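Local coordinates for protein tetraacyldisaccharide 4'-kinase (Aquifex aeolicus, PDB 4EHX) that transfers the gamma-phosphate of ATP to the 4'-position of a tetraacyldisaccharide 1-phosphate, forming lipid IVA in lipid A biosynthesis, at residues A[64-69]-A[85-90]; A[81-86]-A[123-128]; A[92-95]-A[101-104]; A[104-109]-A[214-219]. All blocks are in the same frame, centred on the assembly; numbering follows the deposited sequence.

Interaction 1: residues A[64-69]-A[85-90]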
loop_
_atom_site.group_PDB
_atom_site.type_symbol
_atom_site.label_atom_id
_atom_site.label_comp_id
_atom_site.label_asym_id
_atom_site.label_seq_id
_atom_site.Cartn_x
_atom_site.Cartn_y
_atom_site.Cartn_z
ATOM N N ASP A 64 6.784 18.137 6.030
ATOM C CA ASP A 64 7.836 19.038 6.483
ATOM C C ASP A 64 9.167 18.312 6.718
ATOM O O ASP A 64 10.161 18.942 7.069
ATOM C CB ASP A 64 7.389 19.769 7.754
ATOM C CG ASP A 64 6.149 20.638 7.523
ATOM O OD1 ASP A 64 6.105 21.368 6.505
ATOM O OD2 ASP A 64 5.213 20.581 8.352
ATOM N N LYS A 65 9.180 16.992 6.529
ATOM C CA LYS A 65 10.378 16.181 6.746
ATOM C C LYS A 65 10.865 15.552 5.441
ATOM O O LYS A 65 10.090 15.376 4.494
ATOM C CB LYS A 65 10.090 15.038 7.733
ATOM C CG LYS A 65 9.716 15.477 9.140
ATOM C CD LYS A 65 10.891 16.160 9.834
ATOM C CE LYS A 65 10.627 16.357 11.319
ATOM N NZ LYS A 65 11.818 16.978 11.977
ATOM N N ARG A 66 12.145 15.192 5.407
ATOM C CA ARG A 66 12.692 14.431 4.293
ATOM C C ARG A 66 12.327 12.965 4.505
ATOM O O ARG A 66 12.869 12.313 5.396
ATOM C CB ARG A 66 14.208 14.622 4.213
ATOM C CG ARG A 66 14.610 16.073 3.894
ATOM C CD ARG A 66 16.109 16.301 4.101
ATOM N NE ARG A 66 16.929 15.540 3.157
ATOM C CZ ARG A 66 17.205 15.937 1.915
ATOM N NH1 ARG A 66 16.713 17.081 1.458
ATOM N NH2 ARG A 66 17.967 15.188 1.122
ATOM N N VAL A 67 11.397 12.458 3.693
ATOM C CA VAL A 67 10.824 11.118 3.900
ATOM C C VAL A 67 11.364 10.115 2.887
ATOM O O VAL A 67 11.521 10.425 1.697
ATOM C CB VAL A 67 9.279 11.182 3.745
ATOM C CG1 VAL A 67 8.644 9.776 3.847
ATOM C CG2 VAL A 67 8.672 12.167 4.756
ATOM N N CYS A 68 11.637 8.902 3.349
ATOM C CA CYS A 68 11.997 7.826 2.443
ATOM C C CYS A 68 11.157 6.609 2.757
ATOM O O CYS A 68 11.088 6.177 3.907
ATOM C CB CYS A 68 13.486 7.486 2.561
ATOM S SG CYS A 68 14.055 6.214 1.410
ATOM N N ILE A 69 10.534 6.042 1.729
ATOM C CA ILE A 69 9.803 4.785 1.882
ATOM C C ILE A 69 10.768 3.617 1.707
ATOM O O ILE A 69 11.561 3.614 0.777
ATOM C CB ILE A 69 8.723 4.623 0.789
ATOM C CG1 ILE A 69 7.819 5.856 0.718
ATOM C CG2 ILE A 69 7.944 3.298 0.988
ATOM C CD1 ILE A 69 7.101 6.163 1.987
ATOM N N SER A 85 13.366 6.011 -6.315
ATOM C CA SER A 85 13.047 7.411 -6.545
ATOM C C SER A 85 13.807 8.283 -5.570
ATOM O O SER A 85 13.935 7.936 -4.405
ATOM C CB SER A 85 11.549 7.633 -6.346
ATOM O OG SER A 85 11.235 9.010 -6.426
ATOM N N GLU A 86 14.275 9.433 -6.044
ATOM C CA GLU A 86 14.930 10.396 -5.180
ATOM C C GLU A 86 14.027 11.610 -5.020
ATOM O O GLU A 86 13.929 12.457 -5.917
ATOM C CB GLU A 86 16.290 10.797 -5.758
ATOM C CG GLU A 86 16.969 11.933 -5.004
ATOM C CD GLU A 86 18.293 12.337 -5.630
ATOM O OE1 GLU A 86 18.355 12.437 -6.879
ATOM O OE2 GLU A 86 19.269 12.554 -4.874
ATOM N N TYR A 87 13.340 11.671 -3.885
ATOM C CA TYR A 87 12.398 12.749 -3.598
ATOM C C TYR A 87 11.460 13.067 -4.763
ATOM O O TYR A 87 11.316 14.219 -5.163
ATOM C CB TYR A 87 13.153 13.986 -3.096
ATOM C CG TYR A 87 13.872 13.630 -1.817
ATOM C CD1 TYR A 87 13.147 13.371 -0.656
ATOM C CD2 TYR A 87 15.254 13.457 -1.788
ATOM C CE1 TYR A 87 13.776 12.990 0.520
ATOM C CE2 TYR A 87 15.899 13.071 -0.611
ATOM C CZ TYR A 87 15.149 12.854 0.536
ATOM O OH TYR A 87 15.768 12.485 1.705
ATOM N N GLY A 88 10.824 12.030 -5.299
ATOM C CA GLY A 88 9.817 12.214 -6.323
ATOM C C GLY A 88 10.329 11.876 -7.701
ATOM O O GLY A 88 9.542 11.541 -8.580
ATOM N N ASN A 89 11.645 11.953 -7.898
ATOM C CA ASN A 89 12.221 11.700 -9.222
ATOM C C ASN A 89 12.558 10.225 -9.448
ATOM O O ASN A 89 13.500 9.704 -8.855
ATOM C CB ASN A 89 13.468 12.563 -9.449
ATOM C CG ASN A 89 13.160 14.051 -9.475
ATOM O OD1 ASN A 89 12.071 14.467 -9.869
ATOM N ND2 ASN A 89 14.124 14.863 -9.059
ATOM N N LEU A 90 11.784 9.556 -10.300
ATOM C CA LEU A 90 12.033 8.150 -10.610
ATOM C C LEU A 90 13.421 7.971 -11.232
ATOM O O LEU A 90 13.846 8.749 -12.091
ATOM C CB LEU A 90 10.937 7.584 -11.530
ATOM C CG LEU A 90 9.720 6.967 -10.820
ATOM C CD1 LEU A 90 10.102 5.697 -10.039
ATOM C CD2 LEU A 90 9.051 7.979 -9.893
#
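Arg66 lays one face of its guanidinium against the phenol end of Tyr87, and these two side chains contribute most of the surface hidden between 64-69 and 85-90. The evidence is that Tyr87 CZ stands 3.6 Å above the Arg66 guanidinium plane, displaced toward its rim, while Arg66 NH2 comes within 3.4 Å of Tyr87 CE2. With the two planes 51° apart and the side chains crossing at about a right angle, this is a tilted contact and not a parallel stack. The arginine chain bends at chi3 (66°), turning its planar end across the phenol: Tyr87 OH is 3.6 Å from Arg66 NE and equally far from Arg66 CB. Their polar atoms are held elsewhere, since the Leu130 carbonyl, at the end of helix 119-130, accepts from both Tyr87 OH and Arg66 NH2, and Ser131 O accepts from Arg66 NE.

The tyrosine projects from a type I' turn, Glu86 to Asn89, closing a tight beta hairpin through Glu86 N to Asn89 O (2.9 Å) and Asn89 N to Glu86 O (3.1 Å). In this P-loop fold, strand 81-86 pairs antiparallel with 112-116, which runs parallel to 67-71, and the two segments are not direct strand neighbours. Replacing Tyr87 with an alanine would probably take the ring away from that guanidinium face and leave Leu130 O without the phenol as a donor. Val67 takes part through its backbone: its O lies 3.6 Å from Tyr87 CE1, approaching the ring obliquely. Within the hairpin, Gly88 N makes a weak hydrogen bond to Ser85 OG.

Interaction 2: residues A[81-86]-A[123-128]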
loop_
_atom_site.group_PDB
_atom_site.type_symbol
_atom_site.label_atom_id
_atom_site.label_comp_id
_atom_site.label_asym_id
_atom_site.label_seq_id
_atom_site.Cartn_x
_atom_site.Cartn_y
_atom_site.Cartn_z
ATOM N N THR A 81 19.800 -3.790 -2.981
ATOM C CA THR A 81 19.138 -2.553 -2.578
ATOM C C THR A 81 19.125 -1.608 -3.772
ATOM O O THR A 81 20.118 -1.490 -4.481
ATOM C CB THR A 81 19.863 -1.906 -1.400
ATOM O OG1 THR A 81 19.907 -2.838 -0.316
ATOM C CG2 THR A 81 19.135 -0.667 -0.946
ATOM N N LEU A 82 17.993 -0.954 -4.006
ATOM C CA LEU A 82 17.817 -0.148 -5.206
ATOM C C LEU A 82 17.098 1.153 -4.860
ATOM O O LEU A 82 16.014 1.128 -4.277
ATOM C CB LEU A 82 16.985 -0.927 -6.232
ATOM C CG LEU A 82 16.578 -0.165 -7.493
ATOM C CD1 LEU A 82 17.818 0.188 -8.294
ATOM C CD2 LEU A 82 15.605 -0.980 -8.323
ATOM N N ILE A 83 17.704 2.287 -5.197
ATOM C CA ILE A 83 16.995 3.547 -5.064
ATOM C C ILE A 83 16.053 3.674 -6.253
ATOM O O ILE A 83 16.484 3.752 -7.394
ATOM C CB ILE A 83 17.948 4.758 -5.009
ATOM C CG1 ILE A 83 18.756 4.741 -3.702
ATOM C CG2 ILE A 83 17.147 6.071 -5.149
ATOM C CD1 ILE A 83 19.888 5.784 -3.652
ATOM N N VAL A 84 14.760 3.648 -5.974
ATOM C CA VAL A 84 13.738 3.720 -7.013
ATOM C C VAL A 84 13.424 5.178 -7.347
ATOM O O VAL A 84 13.254 5.552 -8.512
ATOM C CB VAL A 84 12.458 3.033 -6.515
ATOM C CG1 VAL A 84 11.310 3.227 -7.515
ATOM C CG2 VAL A 84 12.732 1.556 -6.261
ATOM N N SER A 85 13.366 6.011 -6.315
ATOM C CA SER A 85 13.047 7.411 -6.545
ATOM C C SER A 85 13.807 8.283 -5.570
ATOM O O SER A 85 13.935 7.936 -4.405
ATOM C CB SER A 85 11.549 7.633 -6.346
ATOM O OG SER A 85 11.235 9.010 -6.426
ATOM N N GLU A 86 14.275 9.433 -6.044
ATOM C CA GLU A 86 14.930 10.396 -5.180
ATOM C C GLU A 86 14.027 11.610 -5.020
ATOM O O GLU A 86 13.929 12.457 -5.917
ATOM C CB GLU A 86 16.290 10.797 -5.758
ATOM C CG GLU A 86 16.969 11.933 -5.004
ATOM C CD GLU A 86 18.293 12.337 -5.630
ATOM O OE1 GLU A 86 18.355 12.437 -6.879
ATOM O OE2 GLU A 86 19.269 12.554 -4.874
ATOM N N GLY A 123 17.606 1.048 4.393
ATOM C CA GLY A 123 17.760 2.236 5.216
ATOM C C GLY A 123 19.186 2.767 5.212
ATOM O O GLY A 123 19.399 3.969 5.150
ATOM N N LEU A 124 20.178 1.881 5.290
ATOM C CA LEU A 124 21.568 2.336 5.270
ATOM C C LEU A 124 21.923 3.017 3.955
ATOM O O LEU A 124 22.597 4.041 3.942
ATOM C CB LEU A 124 22.550 1.178 5.519
ATOM C CG LEU A 124 22.569 0.573 6.924
ATOM C CD1 LEU A 124 23.747 -0.394 7.068
ATOM C CD2 LEU A 124 22.637 1.662 7.978
ATOM N N LEU A 125 21.492 2.435 2.841
ATOM C CA LEU A 125 21.792 3.037 1.544
ATOM C C LEU A 125 21.132 4.409 1.448
ATOM O O LEU A 125 21.724 5.363 0.945
ATOM C CB LEU A 125 21.307 2.148 0.398
ATOM C CG LEU A 125 21.457 2.782 -0.991
ATOM C CD1 LEU A 125 22.934 2.923 -1.370
ATOM C CD2 LEU A 125 20.707 1.982 -2.048
ATOM N N ALA A 126 19.895 4.501 1.922
ATOM C CA ALA A 126 19.183 5.769 1.897
ATOM C C ALA A 126 19.917 6.809 2.744
ATOM O O ALA A 126 20.073 7.955 2.334
ATOM C CB ALA A 126 17.740 5.586 2.391
ATOM N N LEU A 127 20.363 6.417 3.933
ATOM C CA LEU A 127 21.054 7.373 4.786
ATOM C C LEU A 127 22.296 7.912 4.090
ATOM O O LEU A 127 22.597 9.097 4.172
ATOM C CB LEU A 127 21.407 6.757 6.141
ATOM C CG LEU A 127 20.179 6.584 7.044
ATOM C CD1 LEU A 127 20.463 5.605 8.173
ATOM C CD2 LEU A 127 19.689 7.938 7.578
ATOM N N GLU A 128 22.990 7.037 3.375
ATOM C CA GLU A 128 24.208 7.411 2.674
ATOM C C GLU A 128 23.934 8.350 1.499
ATOM O O GLU A 128 24.622 9.352 1.325
ATOM C CB GLU A 128 24.923 6.146 2.193
ATOM C CG GLU A 128 26.188 6.387 1.392
ATOM C CD GLU A 128 26.850 5.087 0.974
ATOM O OE1 GLU A 128 26.252 4.012 1.204
ATOM O OE2 GLU A 128 27.967 5.139 0.421
#
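Leu125 reaches from helix 119-130 toward the strand 81-86 and supplies nearly all of the helix's share of this contact. Traced outward, its CB already lies 3.8 Å from Thr81 CG2, and its CG remains beside the same methyl at 4.2 Å. The branch that does the main work is CD2: it presses on Thr81 CG2 at 3.3 Å, tighter than usual for two carbons, and also meets Ile83 CG1 at 3.8 Å. Leu82, between them in sequence, points its side chain away, and only its backbone N comes near CD2, at 4.5 Å. Chi1 (174°) carries CG out from the helix toward the strand, and chi2 (68°) then sets CD2 between Thr81 CG2 and Ile83 CG1.

Thr81 presents its methyl because CG2 is anti to the backbone N; its OG1 is thereby turned aside to hydrogen-bond with Ser116 OG. The threonine and leucine side chains run past each other in opposite directions. Within 123-128 Leu125 makes the side-chain contacts, while Lys121 and Lys129 of the same helix touch Thr81 and Ile83. The local axes approach to 8.8 Å and their directions differ by 52°, so the helix slants across the strand. Helix 119-130, which connects the parallel strands 112-116 and 134-138, thus packs on strand 81-86 through apolar side chains, as in the alpha/beta architecture of P-loop proteins.

Interaction 3: residues A[92-95]-A[101-104]; sequences VSWE and PYLM
Trp94 and Tyr102 meet first through aliphatic carbon over an aromatic face. Trp94 CB stands 3.8 Å from the centroid of the Tyr102 ring and 26° off its normal, a CH-pi contact displaced toward the rim; its closest ring atom is Tyr102 CG, at 3.4 Å. The second interaction is aromatic. The indole turns its edge to the tyrosine face, Trp94 CE3 reaching 3.8 Å from Tyr102 CZ, and the six-membered ring makes a T-shaped pair with planes at 78° and centroids 5.5 Å apart. The backbone sets Trp94 CB over the phenol, and chi1 (60°) puts CG between the backbone N and the carbonyl carbon, from where the indole brings its CE3 edge to that face.

The pair sits at a helix start: Ser93 is the N-cap of the short helix 94-97, its OG accepting weakly from Glu96 N, and Trp94 opens the first turn. Tyr102, from the following helix 99-107, packs against this start, so the contact closes the corner between two consecutive helices of the P-loop kinase.

Backbone contacts form a third group. Val92 O lies at the edge of the Tyr102 ring, in its plane, 3.4 Å from CE2, and Trp94 N approaches Tyr102 CD2 to 3.3 Å. Among polar groups, Tyr102 OH hydrogen-bonds with Gln286 NE2, and Glu95 places OE1 over the centre of the indole face, where Ser93 OG donates weakly to it.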
loop_
_atom_site.group_PDB
_atom_site.type_symbol
_atom_site.label_atom_id
_atom_site.label_comp_id
_atom_site.label_asym_id
_atom_site.label_seq_id
_atom_site.Cartn_x
_atom_site.Cartn_y
_atom_site.Cartn_z
ATOM N N VAL A 92 14.471 4.621 -12.029
ATOM C CA VAL A 92 14.431 3.335 -12.719
ATOM C C VAL A 92 13.045 3.101 -13.311
ATOM O O VAL A 92 12.090 3.784 -12.952
ATOM C CB VAL A 92 14.737 2.175 -11.752
ATOM C CG1 VAL A 92 16.138 2.316 -11.169
ATOM C CG2 VAL A 92 13.700 2.141 -10.641
ATOM N N SER A 93 12.930 2.127 -14.208
ATOM C CA SER A 93 11.632 1.768 -14.767
ATOM C C SER A 93 10.885 0.853 -13.802
ATOM O O SER A 93 11.479 0.313 -12.870
ATOM C CB SER A 93 11.813 1.062 -16.108
ATOM O OG SER A 93 12.485 -0.174 -15.929
ATOM N N TRP A 94 9.585 0.668 -14.020
ATOM C CA TRP A 94 8.825 -0.261 -13.185
ATOM C C TRP A 94 9.353 -1.676 -13.381
ATOM O O TRP A 94 9.397 -2.469 -12.439
ATOM C CB TRP A 94 7.323 -0.189 -13.481
ATOM C CG TRP A 94 6.947 -0.521 -14.893
ATOM C CD1 TRP A 94 6.668 -1.758 -15.398
ATOM C CD2 TRP A 94 6.786 0.401 -15.977
ATOM N NE1 TRP A 94 6.352 -1.663 -16.734
ATOM C CE2 TRP A 94 6.416 -0.347 -17.113
ATOM C CE3 TRP A 94 6.925 1.789 -16.101
ATOM C CZ2 TRP A 94 6.185 0.242 -18.353
ATOM C CZ3 TRP A 94 6.692 2.373 -17.336
ATOM C CH2 TRP A 94 6.327 1.599 -18.446
ATOM N N GLU A 95 9.770 -1.984 -14.608
ATOM C CA GLU A 95 10.381 -3.275 -14.895
ATOM C C GLU A 95 11.511 -3.589 -13.907
ATOM O O GLU A 95 11.608 -4.707 -13.398
ATOM C CB GLU A 95 10.894 -3.333 -16.339
ATOM C CG GLU A 95 9.806 -3.299 -17.424
ATOM C CD GLU A 95 9.607 -1.920 -18.050
ATOM O OE1 GLU A 95 9.835 -0.902 -17.358
ATOM O OE2 GLU A 95 9.221 -1.858 -19.238
ATOM N N PRO A 101 7.000 -0.873 -5.740
ATOM C CA PRO A 101 7.759 0.333 -5.380
ATOM C C PRO A 101 7.598 1.424 -6.446
ATOM O O PRO A 101 7.583 2.603 -6.102
ATOM C CB PRO A 101 9.213 -0.164 -5.343
ATOM C CG PRO A 101 9.103 -1.654 -5.102
ATOM C CD PRO A 101 7.874 -2.053 -5.890
ATOM N N TYR A 102 7.501 1.035 -7.715
ATOM C CA TYR A 102 7.366 2.030 -8.780
ATOM C C TYR A 102 6.053 2.798 -8.625
ATOM O O TYR A 102 6.027 4.029 -8.677
ATOM C CB TYR A 102 7.472 1.400 -10.178
ATOM C CG TYR A 102 7.475 2.439 -11.293
ATOM C CD1 TYR A 102 6.284 2.979 -11.774
ATOM C CD2 TYR A 102 8.674 2.901 -11.841
ATOM C CE1 TYR A 102 6.288 3.940 -12.790
ATOM C CE2 TYR A 102 8.688 3.862 -12.847
ATOM C CZ TYR A 102 7.491 4.373 -13.317
ATOM O OH TYR A 102 7.503 5.323 -14.309
ATOM N N LEU A 103 4.958 2.071 -8.427
ATOM C CA LEU A 103 3.676 2.723 -8.202
ATOM C C LEU A 103 3.725 3.644 -6.983
ATOM O O LEU A 103 3.266 4.790 -7.031
ATOM C CB LEU A 103 2.564 1.682 -8.047
ATOM C CG LEU A 103 1.180 2.222 -7.667
ATOM C CD1 LEU A 103 0.695 3.301 -8.648
ATOM C CD2 LEU A 103 0.172 1.069 -7.569
ATOM N N MET A 104 4.268 3.142 -5.874
ATOM C CA MET A 104 4.412 3.977 -4.677
ATOM C C MET A 104 5.160 5.268 -5.001
ATOM O O MET A 104 4.768 6.353 -4.585
ATOM C CB MET A 104 5.161 3.202 -3.579
ATOM C CG MET A 104 5.101 3.831 -2.187
ATOM S SD MET A 104 3.566 3.455 -1.314
ATOM C CE MET A 104 3.321 1.751 -1.782
#

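Interaction 4: residues A[104-109]-A[214-219]; sequences MAKLLP and SDFEEV
Lys106 covers one face of the Phe216 ring with the root of its side chain. Its CB is 3.9 Å from the ring centroid and 12° off the normal, a CH-pi contact nearly centred on the ring. Beyond CB the chain folds twice, at chi2 (-57°) and chi3 (-63°), and this curl brings Lys106 CE to 4.1 Å from Phe216 CD1. The amine hydrogen-bonds to Gln286 OE1 and donates to water 2, 3.1 Å from Lys106 NZ. Water 2 bonds weakly to Asp215 OD1; the charges themselves stay 6.3 Å apart (Lys106 NZ to Asp215 OD1).

Phe216 has positive phi and psi, a left-handed backbone conformation. Its CG is anti to the carbonyl carbon, beside the backbone N, and the side chain crosses Lys106 at about a right angle, which turns the ring face to Lys106 CB. Leu107 comes from another direction: its CD2 lies at the ring edge, in plane, 4.0 Å from Phe216 CD2. Water 1 fastens the backbones, donating to Lys106 O and to Phe216 O, 2.8 Å from each. Exchanging Phe216 for an alanine would probably bare the aliphatic part of Lys106 and take from Leu107 CD2 the ring edge it rests against.

Leu107 also touches Thr52, which is predicted to bind ATP. The arrangement joins the last part of helix 99-107 to the loop between antiparallel strands 201-212 and 218-219, close to the P-loop site of this kinase.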
loop_
_atom_site.group_PDB
_atom_site.type_symbol
_atom_site.label_atom_id
_atom_site.label_comp_id
_atom_site.label_asym_id
_atom_site.label_seq_id
_atom_site.Cartn_x
_atom_site.Cartn_y
_atom_site.Cartn_z
ATOM N N MET A 104 4.268 3.142 -5.874
ATOM C CA MET A 104 4.412 3.977 -4.677
ATOM C C MET A 104 5.160 5.268 -5.001
ATOM O O MET A 104 4.768 6.353 -4.585
ATOM C CB MET A 104 5.161 3.202 -3.579
ATOM C CG MET A 104 5.101 3.831 -2.187
ATOM S SD MET A 104 3.566 3.455 -1.314
ATOM C CE MET A 104 3.321 1.751 -1.782
ATOM N N ALA A 105 6.260 5.145 -5.734
ATOM C CA ALA A 105 7.036 6.333 -6.106
ATOM C C ALA A 105 6.237 7.321 -6.967
ATOM O O ALA A 105 6.340 8.542 -6.803
ATOM C CB ALA A 105 8.334 5.919 -6.810
ATOM N N LYS A 106 5.434 6.803 -7.892
ATOM C CA LYS A 106 4.640 7.699 -8.726
ATOM C C LYS A 106 3.559 8.374 -7.890
ATOM O O LYS A 106 3.183 9.513 -8.150
ATOM C CB LYS A 106 4.019 6.960 -9.921
ATOM C CG LYS A 106 5.020 6.418 -10.933
ATOM C CD LYS A 106 5.952 7.497 -11.521
ATOM C CE LYS A 106 5.207 8.537 -12.308
ATOM N NZ LYS A 106 6.064 9.196 -13.373
ATOM N N LEU A 107 3.069 7.676 -6.873
ATOM C CA LEU A 107 2.047 8.264 -6.004
ATOM C C LEU A 107 2.594 9.244 -4.957
ATOM O O LEU A 107 1.809 9.926 -4.302
ATOM C CB LEU A 107 1.224 7.168 -5.317
ATOM C CG LEU A 107 0.393 6.259 -6.219
ATOM C CD1 LEU A 107 -0.064 5.038 -5.428
ATOM C CD2 LEU A 107 -0.785 7.058 -6.807
ATOM N N LEU A 108 3.922 9.318 -4.803
ATOM C CA LEU A 108 4.534 10.216 -3.812
ATOM C C LEU A 108 5.609 11.139 -4.399
ATOM O O LEU A 108 6.805 10.900 -4.211
ATOM C CB LEU A 108 5.170 9.400 -2.676
ATOM C CG LEU A 108 4.331 8.353 -1.942
ATOM C CD1 LEU A 108 5.236 7.414 -1.165
ATOM C CD2 LEU A 108 3.333 9.023 -1.026
ATOM N N PRO A 109 5.192 12.215 -5.083
ATOM C CA PRO A 109 6.107 13.113 -5.811
ATOM C C PRO A 109 7.181 13.883 -5.006
ATOM O O PRO A 109 8.057 14.477 -5.637
ATOM C CB PRO A 109 5.151 14.098 -6.519
ATOM C CG PRO A 109 3.846 13.972 -5.776
ATOM C CD PRO A 109 3.778 12.536 -5.348
ATOM N N SER A 214 -2.139 10.482 -16.626
ATOM C CA SER A 214 -1.078 9.512 -16.897
ATOM C C SER A 214 0.293 9.983 -16.397
ATOM O O SER A 214 1.223 9.186 -16.293
ATOM C CB SER A 214 -1.024 9.164 -18.386
ATOM O OG SER A 214 -0.773 10.315 -19.164
ATOM N N ASP A 215 0.412 11.275 -16.097
ATOM C CA ASP A 215 1.609 11.803 -15.430
ATOM C C ASP A 215 1.468 11.750 -13.909
ATOM O O ASP A 215 2.273 12.321 -13.169
ATOM C CB ASP A 215 1.892 13.233 -15.889
ATOM C CG ASP A 215 2.231 13.309 -17.368
ATOM O OD1 ASP A 215 2.974 12.427 -17.851
ATOM O OD2 ASP A 215 1.746 14.238 -18.048
ATOM N N PHE A 216 0.440 11.047 -13.449
ATOM C CA PHE A 216 0.151 10.933 -12.021
ATOM C C PHE A 216 -0.045 12.274 -11.298
ATOM O O PHE A 216 0.290 12.424 -10.115
ATOM C CB PHE A 216 1.166 10.019 -11.322
ATOM C CG PHE A 216 0.884 8.563 -11.533
ATOM C CD1 PHE A 216 1.197 7.950 -12.741
ATOM C CD2 PHE A 216 0.258 7.818 -10.551
ATOM C CE1 PHE A 216 0.917 6.605 -12.950
ATOM C CE2 PHE A 216 -0.021 6.483 -10.755
ATOM C CZ PHE A 216 0.306 5.876 -11.957
ATOM N N GLU A 217 -0.627 13.221 -12.023
ATOM C CA GLU A 217 -1.028 14.514 -11.482
ATOM C C GLU A 217 -2.534 14.520 -11.218
ATOM O O GLU A 217 -3.314 13.958 -11.991
ATOM C CB GLU A 217 -0.671 15.624 -12.473
ATOM C CG GLU A 217 0.825 15.738 -12.751
ATOM C CD GLU A 217 1.141 16.552 -13.993
ATOM O OE1 GLU A 217 0.271 16.655 -14.889
ATOM O OE2 GLU A 217 2.269 17.084 -14.076
ATOM N N GLU A 218 -2.943 15.158 -10.127
ATOM C CA GLU A 218 -4.363 15.270 -9.795
ATOM C C GLU A 218 -5.107 16.209 -10.723
ATOM O O GLU A 218 -4.669 17.332 -10.968
ATOM C CB GLU A 218 -4.535 15.729 -8.346
ATOM C CG GLU A 218 -4.060 14.696 -7.348
ATOM C CD GLU A 218 -4.393 15.076 -5.921
ATOM O OE1 GLU A 218 -5.100 16.089 -5.719
ATOM O OE2 GLU A 218 -3.946 14.356 -5.006
ATOM N N VAL A 219 -6.232 15.735 -11.251
ATOM C CA VAL A 219 -7.082 16.552 -12.107
ATOM C C VAL A 219 -8.549 16.347 -11.748
ATOM O O VAL A 219 -8.942 15.262 -11.327
ATOM C CB VAL A 219 -6.870 16.254 -13.617
ATOM C CG1 VAL A 219 -5.444 16.590 -14.042
ATOM C CG2 VAL A 219 -7.205 14.818 -13.934
HETATM O O HOH W 1 0.811 10.979 -7.797
HETATM O O HOH W 2 4.382 10.204 -15.823
#

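How the interactions relate
None of the four contacts is wholly core. Interactions 2 and 4 lie at the surface, whereas 1 and 3 are partly buried, each with one buried residue taking part. Strand 81-86 serves both 1 and 2, and they share Ser85 and Glu86; helix 99-107 serves 3 and 4, which share Met104. Leu90 links the two pairs, its CD1 lying 3.6 Å from Tyr102 CD2 and its CD2 3.5 Å from Lys106 CD. The chemistry differs accordingly: purely apolar where helix meets strand in 2, aromatic between successive helices in 3, guanidinium on phenol in 1, and ring packing with bridging waters in 4, which also spans the greatest sequence separation.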